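Side-chain contacts in isochorismatase family protein (Enterococcus faecalis, PDB 2A67), which probably acts as a hydrolase of the isochorismatase family, with a substrate that is not established: residues His83-Tyr88 with Ile119-Gly124; Asn91-Leu96 with Leu125-Leu130. All coordinates share one frame; numbering follows the deposited sequence.

Interaction 1 (His83-Tyr88 with Ile119-Gly124); sequences HANAFY and IRMAHG
Phe87 and Met121, a selenomethionine, reach past one another from opposing backbones, with CD1 of the Phe87 ring 3.4 Å from CG of Met121. The far end of the same ring reaches the next residue of helix 111-125, where CE1 of Phe87 lies 3.7 Å from CB of Ala122; the small methyl group lets the ring come close to the helix backbone. Met121 holds CG anti to its backbone N (chi1 -171°) and then bends at chi2 (73°), which carries the selenium across Asn85, so that ND2 of Asn85 lies 3.6 Å from SE of Met121. The amide of Asn85 is steadied from its own loop: OD1 of Asn85 accepts a hydrogen bond from the backbone N of Phe87 at 3.0 Å, an Asx turn, with the donor tilted 33° from the carbonyl plane. Gly124 of the second subunit also packs on Asn85, which places the loop beside the dimer interface. With no hydrogen bond joining the two segments, they are held by packing, while OD1 of the Asn85 amide shapes the turn that presents Phe87 to the helix and its ND2 packs against Met121.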
ATOM      1  N   HIS D  83       5.382   2.008  12.902  1.00 39.29           N
ATOM      2  CA  HIS D  83       4.268   2.132  11.910  1.00 39.74           C
ATOM      3  C   HIS D  83       3.891   0.809  11.167  1.00 39.95           C
ATOM      4  O   HIS D  83       4.676  -0.160  11.192  1.00 41.53           O
ATOM      5  CB  HIS D  83       4.601   3.210  10.863  1.00 40.91           C
ATOM      6  CG  HIS D  83       3.515   3.421   9.845  1.00 42.55           C
ATOM      7  ND1 HIS D  83       2.464   4.313  10.044  1.00 47.90           N
ATOM      8  CD2 HIS D  83       3.300   2.848   8.640  1.00 41.06           C
ATOM      9  CE1 HIS D  83       1.648   4.259   9.001  1.00 44.78           C
ATOM     10  NE2 HIS D  83       2.134   3.373   8.141  1.00 45.46           N
ATOM     11  N   ALA D  84       2.719   0.729  10.501  1.00 38.98           N
ATOM     12  CA  ALA D  84       2.390  -0.476   9.623  1.00 38.84           C
ATOM     13  C   ALA D  84       3.538  -0.798   8.646  1.00 37.91           C
ATOM     14  O   ALA D  84       3.917  -2.011   8.441  1.00 37.91           O
ATOM     15  CB  ALA D  84       1.056  -0.269   8.796  1.00 39.07           C
ATOM     16  N   ASN D  85       4.119   0.285   8.101  1.00 35.97           N
ATOM     17  CA  ASN D  85       5.260   0.216   7.144  1.00 34.18           C
ATOM     18  C   ASN D  85       6.638  -0.144   7.787  1.00 32.48           C
ATOM     19  O   ASN D  85       7.197   0.627   8.572  1.00 28.59           O
ATOM     20  CB  ASN D  85       5.320   1.581   6.456  1.00 35.21           C
ATOM     21  CG  ASN D  85       6.318   1.657   5.332  1.00 36.26           C
ATOM     22  OD1 ASN D  85       7.257   0.841   5.234  1.00 36.32           O
ATOM     23  ND2 ASN D  85       6.113   2.630   4.451  1.00 32.71           N
ATOM     24  N   ALA D  86       7.222  -1.292   7.410  1.00 30.53           N
ATOM     25  CA  ALA D  86       8.417  -1.811   8.100  1.00 29.09           C
ATOM     26  C   ALA D  86       9.705  -1.072   7.722  1.00 29.24           C
ATOM     27  O   ALA D  86      10.759  -1.303   8.338  1.00 30.10           O
ATOM     28  CB  ALA D  86       8.566  -3.357   7.826  1.00 31.29           C
ATOM     29  N   PHE D  87       9.618  -0.161   6.743  1.00 27.23           N
ATOM     30  CA  PHE D  87      10.701   0.689   6.312  1.00 26.87           C
ATOM     31  C   PHE D  87      10.587   2.081   6.960  1.00 29.36           C
ATOM     32  O   PHE D  87      11.590   2.778   7.013  1.00 29.95           O
ATOM     33  CB  PHE D  87      10.662   0.938   4.788  1.00 26.46           C
ATOM     34  CG  PHE D  87      10.846  -0.328   3.941  1.00 24.73           C
ATOM     35  CD1 PHE D  87       9.741  -1.074   3.563  1.00 22.92           C
ATOM     36  CD2 PHE D  87      12.138  -0.774   3.602  1.00 24.63           C
ATOM     37  CE1 PHE D  87       9.912  -2.307   2.807  1.00 23.68           C
ATOM     38  CE2 PHE D  87      12.326  -1.987   2.834  1.00 25.33           C
ATOM     39  CZ  PHE D  87      11.208  -2.722   2.441  1.00 23.15           C
ATOM     40  N   TYR D  88       9.379   2.466   7.417  1.00 31.36           N
ATOM     41  CA  TYR D  88       9.102   3.831   7.858  1.00 33.10           C
ATOM     42  C   TYR D  88       9.828   4.065   9.174  1.00 33.35           C
ATOM     43  O   TYR D  88       9.468   3.454  10.193  1.00 33.03           O
ATOM     44  CB  TYR D  88       7.602   4.080   8.021  1.00 34.91           C
ATOM     45  CG  TYR D  88       7.256   5.519   8.392  1.00 37.06           C
ATOM     46  CD1 TYR D  88       7.302   6.527   7.424  1.00 39.78           C
ATOM     47  CD2 TYR D  88       6.883   5.878   9.695  1.00 39.86           C
ATOM     48  CE1 TYR D  88       7.000   7.822   7.711  1.00 37.59           C
ATOM     49  CE2 TYR D  88       6.559   7.221   9.998  1.00 39.51           C
ATOM     50  CZ  TYR D  88       6.633   8.173   8.989  1.00 38.50           C
ATOM     51  OH  TYR D  88       6.320   9.491   9.206  1.00 38.63           O
ATOM     52  N   ILE D 119       4.657  -4.501   1.509  1.00 24.73           N
ATOM     53  CA  ILE D 119       4.702  -5.083   0.122  1.00 25.35           C
ATOM     54  C   ILE D 119       4.701  -3.943  -0.918  1.00 25.25           C
ATOM     55  O   ILE D 119       5.597  -3.872  -1.738  1.00 25.45           O
ATOM     56  CB  ILE D 119       3.526  -6.029  -0.114  1.00 24.88           C
ATOM     57  CG1 ILE D 119       3.764  -7.344   0.660  1.00 22.45           C
ATOM     58  CG2 ILE D 119       3.327  -6.324  -1.661  1.00 24.82           C
ATOM     59  CD1 ILE D 119       2.477  -8.205   0.694  1.00 20.27           C
ATOM     60  N   ARG D 120       3.753  -3.012  -0.799  1.00 24.82           N
ATOM     61  CA  ARG D 120       3.667  -1.825  -1.688  1.00 25.47           C
ATOM     62  C   ARG D 120       4.897  -0.964  -1.566  1.00 25.65           C
ATOM     63  O   ARG D 120       5.445  -0.534  -2.583  1.00 26.05           O
ATOM     64  CB  ARG D 120       2.398  -0.999  -1.424  1.00 25.93           C
ATOM     65  CG  ARG D 120       1.142  -1.876  -1.580  1.00 24.61           C
ATOM     66  CD  ARG D 120      -0.075  -1.078  -1.946  1.00 22.43           C
ATOM     67  NE  ARG D 120      -1.290  -1.805  -1.505  1.00 21.67           N
ATOM     68  CZ  ARG D 120      -2.453  -1.813  -2.157  1.00 21.78           C
ATOM     69  NH1 ARG D 120      -2.615  -1.144  -3.315  1.00 20.45           N
ATOM     70  NH2 ARG D 120      -3.480  -2.494  -1.643  1.00 21.99           N
HETATM   71  N   MSE D 121       5.376  -0.776  -0.337  1.00 23.46           N
HETATM   72  CA  MSE D 121       6.637  -0.045  -0.137  1.00 24.75           C
HETATM   73  C   MSE D 121       7.883  -0.755  -0.746  1.00 23.71           C
HETATM   74  O   MSE D 121       8.692  -0.122  -1.401  1.00 22.19           O
HETATM   75  CB  MSE D 121       6.833   0.241   1.370  1.00 26.48           C
HETATM   76  CG  MSE D 121       7.979   1.155   1.664  1.00 33.49           C
HETATM   77 SE   MSE D 121       7.654   3.084   1.181  1.00 49.44          SE
HETATM   78  CE  MSE D 121       6.086   3.094   1.130  1.00 18.97           C
ATOM     79  N   ALA D 122       8.063  -2.024  -0.422  1.00 22.62           N
ATOM     80  CA  ALA D 122       9.208  -2.765  -0.853  1.00 22.95           C
ATOM     81  C   ALA D 122       9.186  -2.763  -2.392  1.00 22.31           C
ATOM     82  O   ALA D 122      10.209  -2.535  -2.979  1.00 23.71           O
ATOM     83  CB  ALA D 122       9.113  -4.184  -0.339  1.00 22.85           C
ATOM     84  N   HIS D 123       8.038  -3.005  -3.017  1.00 21.83           N
ATOM     85  CA  HIS D 123       7.984  -3.017  -4.504  1.00 23.96           C
ATOM     86  C   HIS D 123       8.406  -1.613  -5.006  1.00 24.92           C
ATOM     87  O   HIS D 123       9.195  -1.408  -5.975  1.00 22.04           O
ATOM     88  CB  HIS D 123       6.551  -3.303  -4.976  1.00 22.79           C
ATOM     89  CG  HIS D 123       6.382  -3.058  -6.451  1.00 25.24           C
ATOM     90  ND1 HIS D 123       6.123  -1.805  -6.990  1.00 21.24           N
ATOM     91  CD2 HIS D 123       6.576  -3.892  -7.501  1.00 26.02           C
ATOM     92  CE1 HIS D 123       6.096  -1.905  -8.316  1.00 29.47           C
ATOM     93  NE2 HIS D 123       6.384  -3.155  -8.647  1.00 22.90           N
ATOM     94  N   GLY D 124       7.882  -0.595  -4.319  1.00 24.47           N
ATOM     95  CA  GLY D 124       8.082   0.756  -4.788  1.00 24.35           C
ATOM     96  C   GLY D 124       9.516   1.239  -4.650  1.00 25.47           C
ATOM     97  O   GLY D 124       9.931   2.127  -5.395  1.00 26.31           O
TER

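Interaction 2 (Asn91-Leu96 with Leu125-Leu130); sequences NLNDLL and LGYTCL
Leu125 meets Asn93, its CD1 lying 4.2 Å from ND2 of Asn93. This is a light touch at the margin of the contact. Gly126 then turns the chain with a positive phi of 112°, in a Schellman motif that closes the helix with two hydrogen bonds. At these backbone angles a side chain would collide with the carbonyl oxygen of Leu125, so glycine suits the place. Tyr127, the next residue, carries most of the contact. With CG anti to its carbonyl carbon (chi1 -61°), it sends its ring out to helix 92-98. There Leu96, pointing toward it, brings CD1 to 3.6 Å from CZ of Tyr127 and CB to 3.5 Å from OH of Tyr127. Asn93 comes to the ring edge, near the ring plane, its amide turned 80° from the ring. ND2 of Asn93 is 2.6 Å from OH of Tyr127, but the angle is too poor for a hydrogen bond. Leu104, on strand 103-109, packs on both Tyr127 and Leu96. Thr128 opens strand 128-137, its backbone bonding to Gln102 and Leu104 and its OG1 to the side chain of Gln102; Cys129 and Leu130 carry the strand on into the parallel sheet, between Thr163 and strand 103-109. Tyrosine thus serves in two ways: its long ring reaches from the turn before strand 128-137 to helix 92-98 and packs against leucine, while its hydroxyl ends beside the polar asparagine at the less buried margin, a union made by packing.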
ATOM      1  N   ASN D  91      15.560   0.677  10.454  0.50 30.62           N
ATOM      2  CA  ASN D  91      16.831   0.263   9.908  0.50 31.01           C
ATOM      3  C   ASN D  91      16.664  -0.837   8.827  0.50 30.73           C
ATOM      4  O   ASN D  91      17.632  -1.478   8.461  0.50 30.40           O
ATOM      5  CB  ASN D  91      17.740  -0.243  11.043  0.50 30.81           C
ATOM      6  CG  ASN D  91      18.146   0.860  12.021  0.50 31.87           C
ATOM      7  OD1 ASN D  91      18.127   2.047  11.692  0.50 32.41           O
ATOM      8  ND2 ASN D  91      18.527   0.467  13.230  0.50 33.62           N
ATOM      9  N   LEU D  92      15.439  -1.055   8.334  1.00 30.73           N
ATOM     10  CA  LEU D  92      15.192  -2.130   7.318  1.00 30.65           C
ATOM     11  C   LEU D  92      15.969  -1.958   6.011  1.00 32.53           C
ATOM     12  O   LEU D  92      16.668  -2.886   5.568  1.00 33.30           O
ATOM     13  CB  LEU D  92      13.709  -2.388   7.062  1.00 30.03           C
ATOM     14  CG  LEU D  92      13.422  -3.637   6.153  1.00 29.92           C
ATOM     15  CD1 LEU D  92      14.266  -4.853   6.595  1.00 24.60           C
ATOM     16  CD2 LEU D  92      11.911  -3.938   6.123  1.00 27.61           C
ATOM     17  N   ASN D  93      15.876  -0.781   5.392  1.00 33.19           N
ATOM     18  CA  ASN D  93      16.525  -0.563   4.117  1.00 34.20           C
ATOM     19  C   ASN D  93      18.052  -0.707   4.271  1.00 34.27           C
ATOM     20  O   ASN D  93      18.734  -1.380   3.443  1.00 32.19           O
ATOM     21  CB  ASN D  93      16.101   0.785   3.581  1.00 35.28           C
ATOM     22  CG  ASN D  93      16.262   0.894   2.120  1.00 40.32           C
ATOM     23  OD1 ASN D  93      17.065   1.711   1.643  1.00 45.23           O
ATOM     24  ND2 ASN D  93      15.536   0.061   1.367  1.00 38.81           N
ATOM     25  N   ASP D  94      18.587  -0.169   5.377  1.00 33.86           N
ATOM     26  CA  ASP D  94      20.036  -0.293   5.653  1.00 34.68           C
ATOM     27  C   ASP D  94      20.533  -1.716   5.815  1.00 33.41           C
ATOM     28  O   ASP D  94      21.606  -2.037   5.367  1.00 34.39           O
ATOM     29  CB  ASP D  94      20.467   0.509   6.889  1.00 35.65           C
ATOM     30  CG  ASP D  94      20.568   2.002   6.613  1.00 39.46           C
ATOM     31  OD1 ASP D  94      20.391   2.405   5.443  1.00 42.80           O
ATOM     32  OD2 ASP D  94      20.804   2.766   7.573  1.00 43.77           O
ATOM     33  N   LEU D  95      19.778  -2.520   6.534  1.00 32.45           N
ATOM     34  CA  LEU D  95      20.112  -3.899   6.758  1.00 31.96           C
ATOM     35  C   LEU D  95      20.104  -4.651   5.390  1.00 31.70           C
ATOM     36  O   LEU D  95      21.085  -5.327   5.036  1.00 32.38           O
ATOM     37  CB  LEU D  95      19.087  -4.508   7.738  1.00 30.80           C
ATOM     38  CG  LEU D  95      19.229  -6.048   7.826  1.00 31.38           C
ATOM     39  CD1 LEU D  95      20.583  -6.407   8.446  1.00 34.75           C
ATOM     40  CD2 LEU D  95      18.106  -6.693   8.563  1.00 28.59           C
ATOM     41  N   LEU D  96      19.033  -4.471   4.612  1.00 31.21           N
ATOM     42  CA  LEU D  96      18.949  -5.100   3.256  1.00 30.89           C
ATOM     43  C   LEU D  96      20.108  -4.762   2.333  1.00 32.25           C
ATOM     44  O   LEU D  96      20.601  -5.623   1.585  1.00 32.30           O
ATOM     45  CB  LEU D  96      17.644  -4.720   2.584  1.00 29.12           C
ATOM     46  CG  LEU D  96      16.450  -5.271   3.350  1.00 27.44           C
ATOM     47  CD1 LEU D  96      15.139  -4.869   2.713  1.00 25.27           C
ATOM     48  CD2 LEU D  96      16.578  -6.779   3.507  1.00 29.45           C
ATOM     49  N   LEU D 125      10.249   0.696  -3.682  1.00 24.45           N
ATOM     50  CA  LEU D 125      11.674   0.966  -3.485  1.00 25.48           C
ATOM     51  C   LEU D 125      12.569   0.161  -4.442  1.00 25.74           C
ATOM     52  O   LEU D 125      13.753   0.446  -4.563  1.00 26.09           O
ATOM     53  CB  LEU D 125      12.086   0.643  -2.036  1.00 25.29           C
ATOM     54  CG  LEU D 125      11.395   1.585  -1.024  1.00 26.63           C
ATOM     55  CD1 LEU D 125      11.618   1.046   0.388  1.00 29.82           C
ATOM     56  CD2 LEU D 125      11.907   3.024  -1.221  1.00 28.26           C
ATOM     57  N   GLY D 126      12.010  -0.834  -5.115  1.00 25.72           N
ATOM     58  CA  GLY D 126      12.780  -1.508  -6.193  1.00 25.13           C
ATOM     59  C   GLY D 126      13.118  -2.938  -5.790  1.00 26.61           C
ATOM     60  O   GLY D 126      13.896  -3.608  -6.504  1.00 25.49           O
ATOM     61  N   TYR D 127      12.555  -3.457  -4.694  1.00 23.91           N
ATOM     62  CA  TYR D 127      12.822  -4.874  -4.331  1.00 24.81           C
ATOM     63  C   TYR D 127      11.923  -5.769  -5.109  1.00 25.51           C
ATOM     64  O   TYR D 127      10.786  -5.379  -5.454  1.00 25.41           O
ATOM     65  CB  TYR D 127      12.660  -5.222  -2.819  1.00 25.30           C
ATOM     66  CG  TYR D 127      13.595  -4.448  -1.942  1.00 26.29           C
ATOM     67  CD1 TYR D 127      14.912  -4.887  -1.729  1.00 28.11           C
ATOM     68  CD2 TYR D 127      13.178  -3.236  -1.339  1.00 29.79           C
ATOM     69  CE1 TYR D 127      15.792  -4.145  -0.958  1.00 25.82           C
ATOM     70  CE2 TYR D 127      14.057  -2.488  -0.490  1.00 27.48           C
ATOM     71  CZ  TYR D 127      15.354  -2.962  -0.323  1.00 29.12           C
ATOM     72  OH  TYR D 127      16.276  -2.287   0.461  1.00 31.00           O
ATOM     73  N   THR D 128      12.450  -6.968  -5.398  1.00 24.99           N
ATOM     74  CA  THR D 128      11.673  -8.054  -5.988  1.00 26.08           C
ATOM     75  C   THR D 128      10.920  -8.805  -4.890  1.00 26.34           C
ATOM     76  O   THR D 128      11.539  -9.324  -3.970  1.00 28.59           O
ATOM     77  CB  THR D 128      12.616  -8.995  -6.872  1.00 25.45           C
ATOM     78  OG1 THR D 128      13.207  -8.178  -7.891  1.00 27.39           O
ATOM     79  CG2 THR D 128      11.820 -10.167  -7.465  1.00 27.93           C
ATOM     80  N   CYS D 129       9.586  -8.832  -4.947  1.00 25.89           N
ATOM     81  CA  CYS D 129       8.836  -9.408  -3.822  1.00 26.81           C
ATOM     82  C   CYS D 129       8.231 -10.739  -4.216  1.00 26.52           C
ATOM     83  O   CYS D 129       7.806 -10.910  -5.382  1.00 24.50           O
ATOM     84  CB  CYS D 129       7.752  -8.442  -3.338  1.00 25.87           C
ATOM     85  SG  CYS D 129       8.541  -6.915  -2.757  1.00 28.60           S
ATOM     86  N   LEU D 130       8.233 -11.654  -3.237  1.00 25.32           N
ATOM     87  CA  LEU D 130       7.713 -13.030  -3.356  1.00 25.90           C
ATOM     88  C   LEU D 130       6.835 -13.327  -2.147  1.00 27.31           C
ATOM     89  O   LEU D 130       7.003 -12.721  -1.126  1.00 27.14           O
ATOM     90  CB  LEU D 130       8.867 -14.036  -3.334  1.00 25.03           C
ATOM     91  CG  LEU D 130       9.964 -13.811  -4.405  1.00 24.48           C
ATOM     92  CD1 LEU D 130      11.105 -14.751  -4.090  1.00 23.00           C
ATOM     93  CD2 LEU D 130       9.457 -13.959  -5.839  1.00 23.35           C
TER

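How the interactions relate
From the N terminus, the chain leaves strand 77-81, forms loop 83-88 and enters helix 92-98, then passes through strand 103-109 into helix 111-125 and strand 128-137. Interaction 1 closes a loop of 30 intervening residues and interaction 2 one of 28. Their segments alternate, so the two closures cross instead of nesting. With centres about 9 Å apart, they are neighbours: CD2 of Phe87 packs 3.7 Å from CD1 of Leu125, and O of Ala122 is 3.0 Å from N of Tyr127, probably a hydrogen bond. Together they tie loop 83-88 and helix 92-98 to the end of helix 111-125 and its turn into the parallel sheet.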